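Local atomic coordinates of transcriptional regulator nlh2 (Aquifex aeolicus, PDB entry 4G3V), a protein that probably regulates transcription as a sigma54 activator, with this GAF domain, captured in an inactive state, likely serving as its regulatory part. Residues 36-50 with 120-134. Sequence-based numbering, arbitrary orientation.
Sequences LYSYLGVEHSFIAIR and IKVGGEVKGVITIFK
Phe46 lays its ring against Thr131, the residue paired with it on the neighbouring antiparallel strand. Thr131 CB stands over one face, off-centre toward the rim, 3.8 Å from the ring centroid, in a CH-pi contact. Phe46 CG sits between backbone N and carbonyl carbon (chi1 67°), which swings the ring across to the partner strand. Threonine suits the place: its CB covers the ring face, and OG1, also close to the ring, is hydrogen-bonded with Thr78 OG1. Beneath the two side chains, the backbones exchange two bonds, Phe46 N to Thr131 O at 2.9 Å and Thr131 N to Phe46 O at 3.0 Å; Ala48 and Val129 form the next hydrogen-bonded pair. Branched side chains fill the other face, where Ile47 CG1 meets Ile130 CG1 at 4.0 Å. Ile130 CD1 and Leu36 CD1 touch tip to tip, joining the sheet to helix 25-40.

Both ends are tied by long cationic side chains. Lys134, bent at its last torsion (chi4 66°), brings NZ to Leu40 O at 2.9 Å, at the helix's C-terminal end. Extended Arg50 puts NH1 2.7 Å from Val126 O, which lies in the guanidinium plane. Nearby, Lys127 and Gly128 both face Ile120 in a classic beta bulge; Gly128, lacking a side chain, brings CA within 3.0 Å of Ala48 O. Strands 44-51 and 125-135 thus lie side by side in the middle of an antiparallel sheet backed by helices 25-40 and 139-162, as in GAF domains.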
loop_
_atom_site.group_PDB
_atom_site.type_symbol
_atom_site.label_atom_id
_atom_site.label_comp_id
_atom_site.label_asym_id
_atom_site.label_seq_id
_atom_site.Cartn_x
_atom_site.Cartn_y
_atom_site.Cartn_z
ATOM N N LEU A 36 3.454 -12.826 -5.448
ATOM C CA LEU A 36 4.703 -12.501 -4.752
ATOM C C LEU A 36 5.833 -13.367 -5.290
ATOM O O LEU A 36 6.978 -12.926 -5.432
ATOM C CB LEU A 36 4.563 -12.709 -3.252
ATOM C CG LEU A 36 3.866 -11.555 -2.542
ATOM C CD1 LEU A 36 3.724 -11.840 -1.059
ATOM C CD2 LEU A 36 4.662 -10.281 -2.763
ATOM N N TYR A 37 5.513 -14.612 -5.591
ATOM C CA TYR A 37 6.491 -15.486 -6.213
ATOM C C TYR A 37 6.799 -15.047 -7.648
ATOM O O TYR A 37 7.955 -14.877 -8.025
ATOM C CB TYR A 37 5.980 -16.918 -6.206
ATOM C CG TYR A 37 6.813 -17.832 -7.048
ATOM C CD1 TYR A 37 8.017 -18.320 -6.583
ATOM C CD2 TYR A 37 6.392 -18.209 -8.311
ATOM C CE1 TYR A 37 8.784 -19.164 -7.358
ATOM C CE2 TYR A 37 7.148 -19.047 -9.087
ATOM C CZ TYR A 37 8.335 -19.522 -8.608
ATOM O OH TYR A 37 9.068 -20.353 -9.402
ATOM N N SER A 38 5.765 -14.856 -8.454
ATOM C CA SER A 38 5.979 -14.578 -9.871
ATOM C C SER A 38 6.602 -13.192 -10.124
ATOM O O SER A 38 7.436 -13.044 -11.013
ATOM C CB SER A 38 4.666 -14.743 -10.643
ATOM O OG SER A 38 3.762 -13.698 -10.333
ATOM N N TYR A 39 6.207 -12.185 -9.348
ATOM C CA TYR A 39 6.756 -10.843 -9.513
ATOM C C TYR A 39 8.065 -10.628 -8.741
ATOM O O TYR A 39 9.006 -10.018 -9.271
ATOM C CB TYR A 39 5.750 -9.774 -9.071
ATOM C CG TYR A 39 4.622 -9.502 -10.051
ATOM C CD1 TYR A 39 3.607 -10.431 -10.255
ATOM C CD2 TYR A 39 4.556 -8.296 -10.751
ATOM C CE1 TYR A 39 2.568 -10.177 -11.134
ATOM C CE2 TYR A 39 3.516 -8.033 -11.630
ATOM C CZ TYR A 39 2.528 -8.977 -11.818
ATOM O OH TYR A 39 1.488 -8.731 -12.706
ATOM N N LEU A 40 8.136 -11.117 -7.501
ATOM C CA LEU A 40 9.248 -10.755 -6.611
ATOM C C LEU A 40 10.143 -11.905 -6.155
ATOM O O LEU A 40 11.069 -11.680 -5.369
ATOM C CB LEU A 40 8.716 -10.040 -5.362
ATOM C CG LEU A 40 7.995 -8.720 -5.616
ATOM C CD1 LEU A 40 7.646 -8.063 -4.300
ATOM C CD2 LEU A 40 8.854 -7.789 -6.472
ATOM N N GLY A 41 9.864 -13.123 -6.613
ATOM C CA GLY A 41 10.730 -14.262 -6.350
ATOM C C GLY A 41 10.634 -14.815 -4.940
ATOM O O GLY A 41 11.576 -15.440 -4.433
ATOM N N VAL A 42 9.501 -14.593 -4.294
ATOM C CA VAL A 42 9.303 -15.080 -2.934
ATOM C C VAL A 42 8.834 -16.519 -2.988
ATOM O O VAL A 42 7.675 -16.786 -3.291
ATOM C CB VAL A 42 8.268 -14.234 -2.184
ATOM C CG1 VAL A 42 7.958 -14.845 -0.828
ATOM C CG2 VAL A 42 8.767 -12.810 -2.043
ATOM N N GLU A 43 9.737 -17.447 -2.683
ATOM C CA GLU A 43 9.472 -18.863 -2.910
ATOM C C GLU A 43 8.726 -19.554 -1.765
ATOM O O GLU A 43 8.082 -20.572 -1.980
ATOM C CB GLU A 43 10.789 -19.590 -3.231
ATOM C CG GLU A 43 11.354 -19.229 -4.620
ATOM C CD GLU A 43 12.878 -19.287 -4.694
ATOM O OE1 GLU A 43 13.531 -18.330 -4.223
ATOM O OE2 GLU A 43 13.429 -20.273 -5.227
ATOM N N HIS A 44 8.808 -19.005 -0.557
ATOM C CA HIS A 44 8.117 -19.571 0.595
ATOM C C HIS A 44 7.399 -18.470 1.364
ATOM O O HIS A 44 8.000 -17.452 1.709
ATOM C CB HIS A 44 9.108 -20.266 1.535
ATOM C CG HIS A 44 10.040 -21.219 0.840
ATOM N ND1 HIS A 44 9.686 -22.509 0.536
ATOM C CD2 HIS A 44 11.309 -21.057 0.394
ATOM C CE1 HIS A 44 10.701 -23.118 -0.065
ATOM N NE2 HIS A 44 11.698 -22.258 -0.158
ATOM N N SER A 45 6.126 -18.675 1.666
ATOM C CA SER A 45 5.356 -17.631 2.328
ATOM C C SER A 45 4.083 -18.187 2.910
ATOM O O SER A 45 3.620 -19.254 2.504
ATOM C CB SER A 45 4.985 -16.523 1.330
ATOM O OG SER A 45 4.176 -17.041 0.287
ATOM N N PHE A 46 3.508 -17.451 3.855
ATOM C CA PHE A 46 2.200 -17.794 4.366
ATOM C C PHE A 46 1.497 -16.561 4.899
ATOM O O PHE A 46 2.129 -15.557 5.194
ATOM C CB PHE A 46 2.275 -18.917 5.423
ATOM C CG PHE A 46 2.965 -18.531 6.714
ATOM C CD1 PHE A 46 2.313 -17.775 7.674
ATOM C CD2 PHE A 46 4.252 -18.968 6.974
ATOM C CE1 PHE A 46 2.955 -17.428 8.877
ATOM C CE2 PHE A 46 4.900 -18.642 8.164
ATOM C CZ PHE A 46 4.253 -17.875 9.118
ATOM N N ILE A 47 0.172 -16.644 4.952
ATOM C CA ILE A 47 -0.658 -15.636 5.573
ATOM C C ILE A 47 -1.386 -16.361 6.693
ATOM O O ILE A 47 -2.047 -17.372 6.451
ATOM C CB ILE A 47 -1.640 -15.013 4.563
ATOM C CG1 ILE A 47 -0.855 -14.231 3.514
ATOM C CG2 ILE A 47 -2.642 -14.122 5.260
ATOM C CD1 ILE A 47 -1.646 -13.833 2.265
ATOM N N ALA A 48 -1.201 -15.879 7.921
ATOM C CA ALA A 48 -1.845 -16.465 9.091
ATOM C C ALA A 48 -2.907 -15.509 9.617
ATOM O O ALA A 48 -2.730 -14.287 9.597
ATOM C CB ALA A 48 -0.833 -16.752 10.161
ATOM N N ILE A 49 -4.016 -16.074 10.079
ATOM C CA ILE A 49 -5.147 -15.274 10.496
ATOM C C ILE A 49 -5.516 -15.572 11.936
ATOM O O ILE A 49 -5.398 -16.709 12.399
ATOM C CB ILE A 49 -6.348 -15.553 9.588
ATOM C CG1 ILE A 49 -5.981 -15.168 8.158
ATOM C CG2 ILE A 49 -7.564 -14.784 10.067
ATOM C CD1 ILE A 49 -6.996 -15.587 7.111
ATOM N N ARG A 50 -5.974 -14.535 12.627
ATOM C CA ARG A 50 -6.349 -14.630 14.034
ATOM C C ARG A 50 -7.675 -15.345 14.214
ATOM O O ARG A 50 -8.686 -14.947 13.647
ATOM C CB ARG A 50 -6.463 -13.236 14.621
ATOM C CG ARG A 50 -6.649 -13.190 16.118
ATOM C CD ARG A 50 -6.444 -11.756 16.568
ATOM N NE ARG A 50 -6.325 -11.595 18.009
ATOM C CZ ARG A 50 -5.767 -10.532 18.588
ATOM N NH1 ARG A 50 -5.271 -9.548 17.844
ATOM N NH2 ARG A 50 -5.692 -10.449 19.910
ATOM N N ILE A 120 -1.124 -7.672 9.688
ATOM C CA ILE A 120 -2.314 -7.390 8.910
ATOM C C ILE A 120 -3.321 -6.829 9.904
ATOM O O ILE A 120 -3.802 -7.557 10.778
ATOM C CB ILE A 120 -2.868 -8.683 8.274
ATOM C CG1 ILE A 120 -1.863 -9.251 7.279
ATOM C CG2 ILE A 120 -4.193 -8.423 7.571
ATOM C CD1 ILE A 120 -2.178 -10.678 6.825
ATOM N N LYS A 121 -3.624 -5.540 9.769
ATOM C CA LYS A 121 -4.421 -4.817 10.758
ATOM C C LYS A 121 -5.737 -4.300 10.210
ATOM O O LYS A 121 -5.793 -3.761 9.103
ATOM C CB LYS A 121 -3.640 -3.623 11.280
ATOM C CG LYS A 121 -2.413 -4.003 12.093
ATOM C CD LYS A 121 -1.868 -2.791 12.836
ATOM C CE LYS A 121 -0.569 -3.100 13.508
ATOM N NZ LYS A 121 -0.054 -1.923 14.271
ATOM N N VAL A 122 -6.776 -4.451 11.022
ATOM C CA VAL A 122 -8.086 -3.887 10.743
ATOM C C VAL A 122 -8.465 -2.959 11.898
ATOM O O VAL A 122 -8.581 -3.390 13.071
ATOM C CB VAL A 122 -9.142 -4.982 10.610
ATOM C CG1 VAL A 122 -10.507 -4.362 10.360
ATOM C CG2 VAL A 122 -8.767 -5.953 9.494
ATOM N N GLY A 123 -8.658 -1.689 11.575
ATOM C CA GLY A 123 -8.920 -0.682 12.596
ATOM C C GLY A 123 -7.750 -0.568 13.567
ATOM O O GLY A 123 -7.932 -0.234 14.742
ATOM N N GLY A 124 -6.544 -0.865 13.085
ATOM C CA GLY A 124 -5.367 -0.820 13.931
ATOM C C GLY A 124 -5.163 -2.057 14.800
ATOM O O GLY A 124 -4.163 -2.155 15.499
ATOM N N GLU A 125 -6.091 -3.006 14.761
ATOM C CA GLU A 125 -5.937 -4.243 15.532
ATOM C C GLU A 125 -5.361 -5.349 14.669
ATOM O O GLU A 125 -5.797 -5.530 13.529
ATOM C CB GLU A 125 -7.280 -4.715 16.089
ATOM C CG GLU A 125 -7.883 -3.796 17.123
ATOM C CD GLU A 125 -9.062 -4.435 17.842
ATOM O OE1 GLU A 125 -9.654 -5.399 17.290
ATOM O OE2 GLU A 125 -9.385 -3.979 18.964
ATOM N N VAL A 126 -4.421 -6.115 15.214
ATOM C CA VAL A 126 -3.833 -7.229 14.452
ATOM C C VAL A 126 -4.834 -8.373 14.237
ATOM O O VAL A 126 -5.352 -8.972 15.186
ATOM C CB VAL A 126 -2.577 -7.796 15.129
ATOM C CG1 VAL A 126 -2.008 -8.939 14.325
ATOM C CG2 VAL A 126 -1.520 -6.701 15.336
ATOM N N LYS A 127 -5.088 -8.680 12.975
ATOM C CA LYS A 127 -5.986 -9.761 12.611
ATOM C C LYS A 127 -5.247 -10.873 11.884
ATOM O O LYS A 127 -5.825 -11.906 11.580
ATOM C CB LYS A 127 -7.095 -9.223 11.714
ATOM C CG LYS A 127 -7.923 -8.131 12.349
ATOM C CD LYS A 127 -8.583 -8.647 13.600
ATOM C CE LYS A 127 -9.873 -7.897 13.902
ATOM N NZ LYS A 127 -10.636 -8.562 14.994
ATOM N N GLY A 128 -3.977 -10.640 11.561
ATOM C CA GLY A 128 -3.169 -11.656 10.916
ATOM C C GLY A 128 -1.737 -11.198 10.711
ATOM O O GLY A 128 -1.343 -10.089 11.105
ATOM N N VAL A 129 -0.944 -12.072 10.108
ATOM C CA VAL A 129 0.445 -11.748 9.771
ATOM C C VAL A 129 0.761 -12.360 8.420
ATOM O O VAL A 129 0.311 -13.472 8.129
ATOM C CB VAL A 129 1.430 -12.332 10.820
ATOM C CG1 VAL A 129 2.890 -12.159 10.369
ATOM C CG2 VAL A 129 1.170 -11.710 12.207
ATOM N N ILE A 130 1.495 -11.633 7.578
ATOM C CA ILE A 130 2.046 -12.245 6.372
ATOM C C ILE A 130 3.536 -12.393 6.596
ATOM O O ILE A 130 4.208 -11.442 7.006
ATOM C CB ILE A 130 1.745 -11.441 5.097
ATOM C CG1 ILE A 130 2.493 -12.037 3.902
ATOM C CG2 ILE A 130 2.088 -9.971 5.264
ATOM C CD1 ILE A 130 2.102 -11.419 2.553
ATOM N N THR A 131 4.034 -13.606 6.354
ATOM C CA THR A 131 5.429 -13.948 6.577
ATOM C C THR A 131 6.028 -14.504 5.292
ATOM O O THR A 131 5.445 -15.397 4.655
ATOM C CB THR A 131 5.554 -14.989 7.681
ATOM O OG1 THR A 131 5.078 -14.426 8.913
ATOM C CG2 THR A 131 7.001 -15.469 7.840
ATOM N N ILE A 132 7.186 -13.987 4.916
ATOM C CA ILE A 132 7.856 -14.450 3.707
ATOM C C ILE A 132 9.315 -14.777 3.988
ATOM O O ILE A 132 9.923 -14.223 4.899
ATOM C CB ILE A 132 7.768 -13.413 2.553
ATOM C CG1 ILE A 132 8.639 -12.192 2.815
ATOM C CG2 ILE A 132 6.334 -12.950 2.344
ATOM C CD1 ILE A 132 9.981 -12.236 2.153
ATOM N N PHE A 133 9.869 -15.683 3.193
ATOM C CA PHE A 133 11.275 -16.022 3.269
ATOM C C PHE A 133 11.894 -15.755 1.897
ATOM O O PHE A 133 11.338 -16.154 0.865
ATOM C CB PHE A 133 11.433 -17.495 3.619
ATOM C CG PHE A 133 10.998 -17.840 5.012
ATOM C CD1 PHE A 133 9.672 -18.091 5.290
ATOM C CD2 PHE A 133 11.927 -17.922 6.042
ATOM C CE1 PHE A 133 9.266 -18.412 6.568
ATOM C CE2 PHE A 133 11.531 -18.237 7.317
ATOM C CZ PHE A 133 10.191 -18.488 7.583
ATOM N N LYS A 134 13.027 -15.072 1.869
ATOM C CA LYS A 134 13.657 -14.745 0.609
ATOM C C LYS A 134 15.143 -14.455 0.804
ATOM O O LYS A 134 15.533 -13.863 1.802
ATOM C CB LYS A 134 12.969 -13.528 -0.002
ATOM C CG LYS A 134 13.598 -13.052 -1.307
ATOM C CD LYS A 134 12.795 -11.898 -1.891
ATOM C CE LYS A 134 13.537 -11.218 -3.023
ATOM N NZ LYS A 134 13.704 -12.127 -4.186
HETATM O O HOH W 1 12.204 -16.773 -1.690
#